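Local atomic coordinates of nisin leader peptide-processing serine protease NisP (PDB entry 4MZD), a protein that is thought to act as a subtilisin-like serine endopeptidase that removes the leader peptide from the precursor of the lantibiotic nisin. Residues Y117-E131 and N171-W185. Numbering follows the deposited sequence.
Sequences YFKNLVPKGGFDNEE and NIYRVFGENLSKSEW
Lys-119 bonds through both its backbone N and its backbone O to the neighbouring strand, flanking Tyr-173: N donates to Ile-172 O (3.0 Å) and O accepts from Arg-174 N (2.9 Å). Leu-121 N to Arg-174 O continues this parallel ladder, and the axes of strands 117-120 and 171-174 run 7° apart. At its start Asn-171 OD1 receives Tyr-117 N from above its carbonyl plane; the Asn-171 ND2 partner is Asn-198.

The Asn-120 amide lies alongside the Arg-174 guanidinium, planes 19° apart, with OD1 over one face. That oxygen bonds instead to Val-122 N, an Asx turn, and ND2 donates to Asn-137 O. Arg-174 NH1 forms a salt bridge with Glu-134, NE bonds to Asp-140 O and NH2 to Phe-176 O.

Strand 169-174 pairs in turn with strand 95-100, so strand 117-120 lies at the edge of the largely parallel core sheet of the subtilase fold; the Phe-176 side chain lies about 5 Å from that of Asp-100 and about 6 Å from that of His-147, predicted charge-relay residues, without touching them.

Beyond the strands, two aromatic rings carry much of the apolar contact. Pro-123 CD sits 3.4 Å from the centroid of the Trp-185 six-membered ring, a CH-pi contact over the face. Leu-180 CB similarly meets a face of Phe-127. With CG anti to the backbone N (chi1 -176°), that ring extends to Lys-182, whose NZ forms a salt bridge with Asp-128 OD2 (2.8 Å).

Buried Glu-131 divides its carboxylate: OE2 takes Glu-178 N on its syn lone pair, OE1 takes Phe-127 N on the anti one, and a water links OE1 to Gly-177 N.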
ATOM      1  N   TYR A 117     -17.831   6.635   4.677  1.00  9.53           N
ATOM      2  CA  TYR A 117     -17.490   5.599   5.644  1.00  9.60           C
ATOM      3  C   TYR A 117     -16.078   5.790   6.176  1.00  9.04           C
ATOM      4  O   TYR A 117     -15.155   6.102   5.425  1.00  9.28           O
ATOM      5  CB  TYR A 117     -17.639   4.210   5.022  1.00  9.84           C
ATOM      6  CG  TYR A 117     -19.043   3.923   4.562  1.00 10.38           C
ATOM      7  CD1 TYR A 117     -19.956   3.313   5.404  1.00 11.92           C
ATOM      8  CD2 TYR A 117     -19.459   4.278   3.289  1.00 12.43           C
ATOM      9  CE1 TYR A 117     -21.250   3.062   4.985  1.00 13.75           C
ATOM     10  CE2 TYR A 117     -20.749   4.033   2.862  1.00 13.79           C
ATOM     11  CZ  TYR A 117     -21.639   3.426   3.710  1.00 14.45           C
ATOM     12  OH  TYR A 117     -22.921   3.181   3.272  1.00 16.82           O
ATOM     13  N   PHE A 118     -15.906   5.581   7.475  1.00  9.10           N
ATOM     14  CA  PHE A 118     -14.606   5.802   8.092  1.00  9.11           C
ATOM     15  C   PHE A 118     -14.606   5.196   9.476  1.00  8.93           C
ATOM     16  O   PHE A 118     -15.657   5.014  10.088  1.00  9.76           O
ATOM     17  CB  PHE A 118     -14.302   7.301   8.198  1.00  9.67           C
ATOM     18  CG  PHE A 118     -15.365   8.078   8.932  1.00 10.27           C
ATOM     19  CD1 PHE A 118     -15.307   8.247  10.312  1.00 11.18           C
ATOM     20  CD2 PHE A 118     -16.443   8.613   8.241  1.00 11.71           C
ATOM     21  CE1 PHE A 118     -16.301   8.943  10.982  1.00 12.40           C
ATOM     22  CE2 PHE A 118     -17.430   9.316   8.906  1.00 13.03           C
ATOM     23  CZ  PHE A 118     -17.360   9.479  10.275  1.00 13.47           C
ATOM     24  N   LYS A 119     -13.420   4.894   9.976  1.00  8.62           N
ATOM     25  CA  LYS A 119     -13.290   4.444  11.347  1.00  8.73           C
ATOM     26  C   LYS A 119     -11.853   4.588  11.801  1.00  8.44           C
ATOM     27  O   LYS A 119     -10.920   4.316  11.049  1.00  8.55           O
ATOM     28  CB  LYS A 119     -13.709   2.982  11.484  1.00 10.47           C
ATOM     29  CG  LYS A 119     -13.967   2.560  12.922  1.00 13.29           C
ATOM     30  CD  LYS A 119     -15.289   3.116  13.438  1.00 17.02           C
ATOM     31  CE  LYS A 119     -16.479   2.572  12.663  1.00 18.87           C
ATOM     32  NZ  LYS A 119     -17.778   3.110  13.175  1.00 20.66           N
ATOM     33  N   ASN A 120     -11.695   5.006  13.049  1.00  8.68           N
ATOM     34  CA  ASN A 120     -10.411   4.972  13.732  1.00  9.22           C
ATOM     35  C   ASN A 120     -10.296   3.683  14.536  1.00  9.35           C
ATOM     36  O   ASN A 120     -11.118   3.432  15.425  1.00 10.77           O
ATOM     37  CB  ASN A 120     -10.292   6.173  14.658  1.00 10.22           C
ATOM     38  CG  ASN A 120      -9.016   6.158  15.460  1.00 10.66           C
ATOM     39  OD1 ASN A 120      -7.992   5.632  15.017  1.00 10.99           O
ATOM     40  ND2 ASN A 120      -9.063   6.744  16.650  1.00 11.51           N
ATOM     41  N   LEU A 121      -9.290   2.871  14.208  1.00  8.82           N
ATOM     42  CA  LEU A 121      -9.046   1.608  14.903  1.00  9.74           C
ATOM     43  C   LEU A 121      -7.891   1.715  15.899  1.00 10.05           C
ATOM     44  O   LEU A 121      -7.552   0.737  16.561  1.00 12.12           O
ATOM     45  CB  LEU A 121      -8.762   0.470  13.908  1.00 10.81           C
ATOM     46  CG  LEU A 121      -9.856   0.038  12.924  1.00 11.80           C
ATOM     47  CD1 LEU A 121     -11.168  -0.206  13.646  1.00 14.02           C
ATOM     48  CD2 LEU A 121     -10.048   1.036  11.773  1.00 11.66           C
ATOM     49  N   VAL A 122      -7.275   2.887  16.006  1.00  9.37           N
ATOM     50  CA  VAL A 122      -6.169   3.063  16.943  1.00  9.82           C
ATOM     51  C   VAL A 122      -6.738   3.201  18.356  1.00 11.28           C
ATOM     52  O   VAL A 122      -7.537   4.096  18.618  1.00 11.51           O
ATOM     53  CB  VAL A 122      -5.323   4.305  16.600  1.00  9.73           C
ATOM     54  CG1 VAL A 122      -4.201   4.472  17.615  1.00 11.13           C
ATOM     55  CG2 VAL A 122      -4.770   4.205  15.185  1.00  9.23           C
ATOM     56  N   PRO A 123      -6.350   2.302  19.276  1.00 12.23           N
ATOM     57  CA  PRO A 123      -6.928   2.371  20.620  1.00 13.42           C
ATOM     58  C   PRO A 123      -6.389   3.552  21.403  1.00 13.95           C
ATOM     59  O   PRO A 123      -5.383   4.148  21.024  1.00 14.34           O
ATOM     60  CB  PRO A 123      -6.455   1.068  21.267  1.00 14.18           C
ATOM     61  CG  PRO A 123      -5.174   0.766  20.574  1.00 14.18           C
ATOM     62  CD  PRO A 123      -5.390   1.193  19.143  1.00 12.61           C
ATOM     63  N   LYS A 124      -7.050   3.873  22.508  1.00 14.88           N
ATOM     64  CA  LYS A 124      -6.535   4.876  23.422  1.00 16.34           C
ATOM     65  C   LYS A 124      -5.105   4.517  23.820  1.00 15.89           C
ATOM     66  O   LYS A 124      -4.808   3.363  24.142  1.00 16.74           O
ATOM     67  CB  LYS A 124      -7.417   4.967  24.664  1.00 18.89           C
ATOM     68  CG  LYS A 124      -7.008   6.072  25.618  1.00 21.53           C
ATOM     69  CD  LYS A 124      -7.972   6.184  26.778  1.00 24.12           C
ATOM     70  CE  LYS A 124      -7.605   7.350  27.677  1.00 26.49           C
ATOM     71  NZ  LYS A 124      -8.511   7.437  28.850  1.00 27.89           N
ATOM     72  N   GLY A 125      -4.216   5.502  23.771  1.00 16.20           N
ATOM     73  CA  GLY A 125      -2.818   5.267  24.077  1.00 15.86           C
ATOM     74  C   GLY A 125      -1.985   4.830  22.885  1.00 14.35           C
ATOM     75  O   GLY A 125      -0.763   4.740  22.990  1.00 14.81           O
ATOM     76  N   GLY A 126      -2.633   4.549  21.756  1.00 13.21           N
ATOM     77  CA  GLY A 126      -1.915   4.165  20.552  1.00 12.77           C
ATOM     78  C   GLY A 126      -1.113   2.882  20.708  1.00 12.43           C
ATOM     79  O   GLY A 126      -1.556   1.925  21.346  1.00 13.62           O
ATOM     80  N   PHE A 127       0.077   2.862  20.119  1.00 11.64           N
ATOM     81  CA  PHE A 127       0.906   1.665  20.097  1.00 11.71           C
ATOM     82  C   PHE A 127       1.455   1.381  21.491  1.00 12.94           C
ATOM     83  O   PHE A 127       2.333   2.098  21.968  1.00 13.36           O
ATOM     84  CB  PHE A 127       2.047   1.849  19.095  1.00 11.92           C
ATOM     85  CG  PHE A 127       2.904   0.634  18.916  1.00 11.35           C
ATOM     86  CD1 PHE A 127       2.519  -0.388  18.059  1.00 10.98           C
ATOM     87  CD2 PHE A 127       4.112   0.519  19.589  1.00 12.75           C
ATOM     88  CE1 PHE A 127       3.318  -1.506  17.881  1.00 11.66           C
ATOM     89  CE2 PHE A 127       4.916  -0.596  19.416  1.00 13.10           C
ATOM     90  CZ  PHE A 127       4.517  -1.611  18.562  1.00 12.55           C
ATOM     91  N   ASP A 128       0.917   0.344  22.134  1.00 14.51           N
ATOM     92  CA  ASP A 128       1.346  -0.093  23.465  1.00 15.16           C
ATOM     93  C   ASP A 128       1.519   1.077  24.438  1.00 14.11           C
ATOM     94  O   ASP A 128       2.489   1.155  25.197  1.00 14.02           O
ATOM     95  CB  ASP A 128       2.594  -0.974  23.372  1.00 16.08           C
ATOM     96  CG  ASP A 128       2.296  -2.341  22.777  1.00 17.09           C
ATOM     97  OD1 ASP A 128       1.121  -2.771  22.814  1.00 17.76           O
ATOM     98  OD2 ASP A 128       3.225  -2.994  22.265  1.00 18.43           O
ATOM     99  N   ASN A 129       0.542   1.976  24.405  1.00 14.42           N
ATOM    100  CA  ASN A 129       0.457   3.108  25.326  1.00 15.98           C
ATOM    101  C   ASN A 129       1.590   4.114  25.252  1.00 16.73           C
ATOM    102  O   ASN A 129       1.852   4.831  26.215  1.00 18.59           O
ATOM    103  CB  ASN A 129       0.233   2.639  26.764  1.00 16.91           C
ATOM    104  CG  ASN A 129      -1.225   2.408  27.065  1.00 18.42           C
ATOM    105  OD1 ASN A 129      -2.055   3.298  26.872  1.00 19.53           O
ATOM    106  ND2 ASN A 129      -1.557   1.201  27.494  1.00 19.53           N
ATOM    107  N   GLU A 130       2.246   4.181  24.103  1.00 17.11           N
ATOM    108  CA  GLU A 130       3.321   5.140  23.905  1.00 19.79           C
ATOM    109  C   GLU A 130       2.792   6.469  23.381  1.00 19.02           C
ATOM    110  O   GLU A 130       3.542   7.437  23.249  1.00 19.78           O
ATOM    111  CB  GLU A 130       4.369   4.548  22.965  1.00 22.78           C
ATOM    112  CG  GLU A 130       4.914   3.236  23.495  1.00 25.12           C
ATOM    113  CD  GLU A 130       5.878   2.552  22.554  1.00 27.34           C
ATOM    114  OE1 GLU A 130       6.248   3.159  21.526  1.00 27.76           O
ATOM    115  OE2 GLU A 130       6.264   1.398  22.851  1.00 28.59           O
ATOM    116  N   GLU A 131       1.492   6.516  23.103  1.00 18.22           N
ATOM    117  CA  GLU A 131       0.889   7.681  22.478  1.00 18.49           C
ATOM    118  C   GLU A 131      -0.290   8.192  23.295  1.00 20.66           C
ATOM    119  O   GLU A 131      -1.447   7.941  22.960  1.00 20.08           O
ATOM    120  CB  GLU A 131       0.438   7.336  21.063  1.00 16.80           C
ATOM    121  CG  GLU A 131       1.503   6.622  20.258  1.00 16.28           C
ATOM    122  CD  GLU A 131       1.059   6.374  18.839  1.00 15.30           C
ATOM    123  OE1 GLU A 131       0.711   5.219  18.520  1.00 14.29           O
ATOM    124  OE2 GLU A 131       1.052   7.342  18.047  1.00 16.41           O
ATOM    125  N   ASN A 171     -12.689   5.697   1.279  1.00  7.02           N
ATOM    126  CA  ASN A 171     -13.133   5.637   2.660  1.00  7.18           C
ATOM    127  C   ASN A 171     -11.921   5.335   3.534  1.00  7.09           C
ATOM    128  O   ASN A 171     -11.008   4.642   3.092  1.00  8.07           O
ATOM    129  CB  ASN A 171     -14.232   4.591   2.818  1.00  7.67           C
ATOM    130  CG  ASN A 171     -15.512   4.994   2.109  1.00  7.99           C
ATOM    131  OD1 ASN A 171     -16.033   6.086   2.319  1.00  8.59           O
ATOM    132  ND2 ASN A 171     -16.005   4.125   1.247  1.00  9.23           N
ATOM    133  N   ILE A 172     -11.900   5.866   4.752  1.00  7.24           N
ATOM    134  CA  ILE A 172     -10.670   5.994   5.525  1.00  7.76           C
ATOM    135  C   ILE A 172     -10.708   5.209   6.827  1.00  7.20           C
ATOM    136  O   ILE A 172     -11.583   5.426   7.666  1.00  8.12           O
ATOM    137  CB  ILE A 172     -10.420   7.479   5.856  1.00  9.75           C
ATOM    138  CG1 ILE A 172     -10.487   8.329   4.583  1.00 11.77           C
ATOM    139  CG2 ILE A 172      -9.119   7.659   6.618  1.00  9.74           C
ATOM    140  CD1 ILE A 172      -9.492   7.937   3.534  1.00 13.56           C
ATOM    141  N   TYR A 173      -9.724   4.325   6.997  1.00  7.24           N
ATOM    142  CA  TYR A 173      -9.626   3.462   8.172  1.00  7.45           C
ATOM    143  C   TYR A 173      -8.259   3.681   8.801  1.00  7.03           C
ATOM    144  O   TYR A 173      -7.235   3.298   8.234  1.00  8.63           O
ATOM    145  CB  TYR A 173      -9.884   1.994   7.781  1.00  7.65           C
ATOM    146  CG  TYR A 173     -11.229   1.901   7.110  1.00  7.61           C
ATOM    147  CD1 TYR A 173     -12.395   1.845   7.863  1.00  8.43           C
ATOM    148  CD2 TYR A 173     -11.347   1.980   5.730  1.00  7.89           C
ATOM    149  CE1 TYR A 173     -13.638   1.845   7.255  1.00  8.33           C
ATOM    150  CE2 TYR A 173     -12.590   1.979   5.114  1.00  8.08           C
ATOM    151  CZ  TYR A 173     -13.728   1.906   5.879  1.00  7.98           C
ATOM    152  OH  TYR A 173     -14.957   1.914   5.261  1.00  8.55           O
ATOM    153  N   ARG A 174      -8.241   4.344   9.954  1.00  7.30           N
ATOM    154  CA  ARG A 174      -6.982   4.750  10.561  1.00  7.28           C
ATOM    155  C   ARG A 174      -6.451   3.683  11.507  1.00  7.25           C
ATOM    156  O   ARG A 174      -7.132   3.289  12.459  1.00  7.81           O
ATOM    157  CB  ARG A 174      -7.137   6.080  11.302  1.00  7.85           C
ATOM    158  CG  ARG A 174      -5.819   6.610  11.842  1.00  8.61           C
ATOM    159  CD  ARG A 174      -5.847   8.074  12.236  1.00 10.54           C
ATOM    160  NE  ARG A 174      -6.538   8.334  13.492  1.00 11.16           N
ATOM    161  CZ  ARG A 174      -5.973   8.314  14.700  1.00 11.96           C
ATOM    162  NH1 ARG A 174      -6.707   8.602  15.766  1.00 12.79           N
ATOM    163  NH2 ARG A 174      -4.690   8.032  14.851  1.00 13.17           N
ATOM    164  N   VAL A 175      -5.223   3.235  11.236  1.00  7.18           N
ATOM    165  CA  VAL A 175      -4.560   2.226  12.057  1.00  7.62           C
ATOM    166  C   VAL A 175      -3.185   2.675  12.554  1.00  7.57           C
ATOM    167  O   VAL A 175      -2.467   1.893  13.172  1.00  8.24           O
ATOM    168  CB  VAL A 175      -4.446   0.857  11.340  1.00  7.78           C
ATOM    169  CG1 VAL A 175      -5.827   0.306  11.013  1.00  8.42           C
ATOM    170  CG2 VAL A 175      -3.575   0.958  10.095  1.00  8.38           C
ATOM    171  N   PHE A 176      -2.817   3.925  12.294  1.00  7.84           N
ATOM    172  CA  PHE A 176      -1.598   4.496  12.858  1.00  8.15           C
ATOM    173  C   PHE A 176      -1.926   5.806  13.541  1.00  9.28           C
ATOM    174  O   PHE A 176      -2.772   6.571  13.066  1.00  9.51           O
ATOM    175  CB  PHE A 176      -0.550   4.815  11.787  1.00  8.46           C
ATOM    176  CG  PHE A 176       0.051   3.608  11.129  1.00  8.26           C
ATOM    177  CD1 PHE A 176       1.209   3.025  11.628  1.00  9.24           C
ATOM    178  CD2 PHE A 176      -0.534   3.063   9.999  1.00  9.18           C
ATOM    179  CE1 PHE A 176       1.770   1.925  11.010  1.00  9.53           C
ATOM    180  CE2 PHE A 176       0.008   1.954   9.386  1.00 10.12           C
ATOM    181  CZ  PHE A 176       1.168   1.386   9.889  1.00  9.78           C
ATOM    182  N   GLY A 177      -1.216   6.061  14.637  1.00 10.30           N
ATOM    183  CA  GLY A 177      -1.158   7.371  15.249  1.00 11.87           C
ATOM    184  C   GLY A 177       0.038   8.092  14.663  1.00 11.69           C
ATOM    185  O   GLY A 177      -0.037   8.653  13.574  1.00 12.79           O
ATOM    186  N   GLU A 178       1.164   8.049  15.368  1.00 12.36           N
ATOM    187  CA  GLU A 178       2.380   8.667  14.859  1.00 14.33           C
ATOM    188  C   GLU A 178       3.532   7.691  14.669  1.00 15.48           C
ATOM    189  O   GLU A 178       4.598   8.086  14.190  1.00 17.92           O
ATOM    190  CB  GLU A 178       2.809   9.825  15.753  1.00 17.01           C
ATOM    191  CG  GLU A 178       1.856  10.985  15.707  1.00 20.73           C
ATOM    192  CD  GLU A 178       2.327  12.125  16.565  1.00 24.94           C
ATOM    193  OE1 GLU A 178       2.381  11.954  17.802  1.00 26.85           O
ATOM    194  OE2 GLU A 178       2.666  13.186  16.004  1.00 26.37           O
ATOM    195  N   ASN A 179       3.344   6.429  15.033  1.00 15.71           N
ATOM    196  CA  ASN A 179       4.451   5.495  14.865  1.00 18.11           C
ATOM    197  C   ASN A 179       4.065   4.130  14.308  1.00 16.20           C
ATOM    198  O   ASN A 179       3.916   3.981  13.099  1.00 17.96           O
ATOM    199  CB  ASN A 179       5.321   5.387  16.131  1.00 21.47           C
ATOM    200  CG  ASN A 179       4.599   4.730  17.300  1.00 24.39           C
ATOM    201  OD1 ASN A 179       3.481   5.105  17.644  1.00 26.39           O
ATOM    202  ND2 ASN A 179       5.244   3.734  17.914  1.00 24.53           N
ATOM    203  N   LEU A 180       3.924   3.134  15.179  1.00 12.75           N
ATOM    204  CA  LEU A 180       3.683   1.766  14.737  1.00 10.49           C
ATOM    205  C   LEU A 180       2.223   1.345  14.924  1.00  9.44           C
ATOM    206  O   LEU A 180       1.426   2.039  15.566  1.00  9.69           O
ATOM    207  CB  LEU A 180       4.639   0.811  15.450  1.00 10.82           C
ATOM    208  CG  LEU A 180       6.120   1.094  15.176  1.00 12.25           C
ATOM    209  CD1 LEU A 180       7.007   0.355  16.162  1.00 13.04           C
ATOM    210  CD2 LEU A 180       6.477   0.731  13.738  1.00 13.47           C
ATOM    211  N   SER A 181       1.886   0.196  14.352  1.00  9.11           N
ATOM    212  CA  SER A 181       0.539  -0.340  14.425  1.00  9.03           C
ATOM    213  C   SER A 181       0.590  -1.803  14.863  1.00  9.02           C
ATOM    214  O   SER A 181       1.660  -2.339  15.151  1.00  9.15           O
ATOM    215  CB  SER A 181      -0.162  -0.158  13.070  1.00  8.71           C
ATOM    216  OG  SER A 181      -1.499  -0.625  13.089  1.00  8.90           O
ATOM    217  N   LYS A 182      -0.582  -2.422  14.941  1.00  9.27           N
ATOM    218  CA  LYS A 182      -0.723  -3.804  15.409  1.00 10.01           C
ATOM    219  C   LYS A 182      -1.618  -4.578  14.457  1.00  9.62           C
ATOM    220  O   LYS A 182      -2.563  -4.021  13.899  1.00 10.04           O
ATOM    221  CB  LYS A 182      -1.355  -3.845  16.805  1.00 11.18           C
ATOM    222  CG  LYS A 182      -0.516  -3.223  17.907  1.00 11.70           C
ATOM    223  CD  LYS A 182       0.643  -4.121  18.309  1.00 12.10           C
ATOM    224  CE  LYS A 182       1.265  -3.651  19.612  1.00 12.76           C
ATOM    225  NZ  LYS A 182       2.367  -4.552  20.041  1.00 13.69           N
ATOM    226  N   SER A 183      -1.347  -5.870  14.294  1.00  9.83           N
ATOM    227  CA  SER A 183      -2.170  -6.686  13.412  1.00 10.61           C
ATOM    228  C   SER A 183      -3.616  -6.757  13.890  1.00  9.98           C
ATOM    229  O   SER A 183      -4.527  -6.858  13.082  1.00 10.87           O
ATOM    230  CB  SER A 183      -1.590  -8.092  13.246  1.00 11.44           C
ATOM    231  OG  SER A 183      -1.588  -8.794  14.473  1.00 11.92           O
ATOM    232  N   GLU A 184      -3.837  -6.715  15.201  1.00 10.52           N
ATOM    233  CA  GLU A 184      -5.207  -6.725  15.707  1.00 11.76           C
ATOM    234  C   GLU A 184      -5.998  -5.544  15.144  1.00 11.13           C
ATOM    235  O   GLU A 184      -7.167  -5.683  14.788  1.00 11.69           O
ATOM    236  CB  GLU A 184      -5.228  -6.706  17.241  1.00 14.05           C
ATOM    237  CG  GLU A 184      -6.579  -7.051  17.869  1.00 17.92           C
ATOM    238  CD  GLU A 184      -7.491  -5.847  18.068  1.00 20.08           C
ATOM    239  OE1 GLU A 184      -7.009  -4.696  18.001  1.00 21.16           O
ATOM    240  OE2 GLU A 184      -8.701  -6.057  18.312  1.00 21.15           O
ATOM    241  N   TRP A 185      -5.358  -4.381  15.065  1.00 10.49           N
ATOM    242  CA  TRP A 185      -6.044  -3.196  14.563  1.00 10.04           C
ATOM    243  C   TRP A 185      -6.260  -3.306  13.055  1.00  9.13           C
ATOM    244  O   TRP A 185      -7.331  -2.970  12.544  1.00  9.47           O
ATOM    245  CB  TRP A 185      -5.270  -1.913  14.859  1.00 10.11           C
ATOM    246  CG  TRP A 185      -4.633  -1.758  16.202  1.00 10.12           C
ATOM    247  CD1 TRP A 185      -4.780  -2.545  17.317  1.00 10.92           C
ATOM    248  CD2 TRP A 185      -3.700  -0.737  16.546  1.00  9.73           C
ATOM    249  NE1 TRP A 185      -3.992  -2.054  18.337  1.00 10.84           N
ATOM    250  CE2 TRP A 185      -3.315  -0.949  17.883  1.00 10.08           C
ATOM    251  CE3 TRP A 185      -3.155   0.348  15.846  1.00  9.29           C
ATOM    252  CZ2 TRP A 185      -2.400  -0.119  18.531  1.00 10.68           C
ATOM    253  CZ3 TRP A 185      -2.254   1.173  16.488  1.00  9.97           C
ATOM    254  CH2 TRP A 185      -1.877   0.929  17.814  1.00 10.45           C
TER
HETATM  255  O   HOH W   1       0.973   4.772  15.832  1.00 11.90           O
HETATM  256  O   HOH W   2       1.550   9.895  19.081  1.00 33.97           O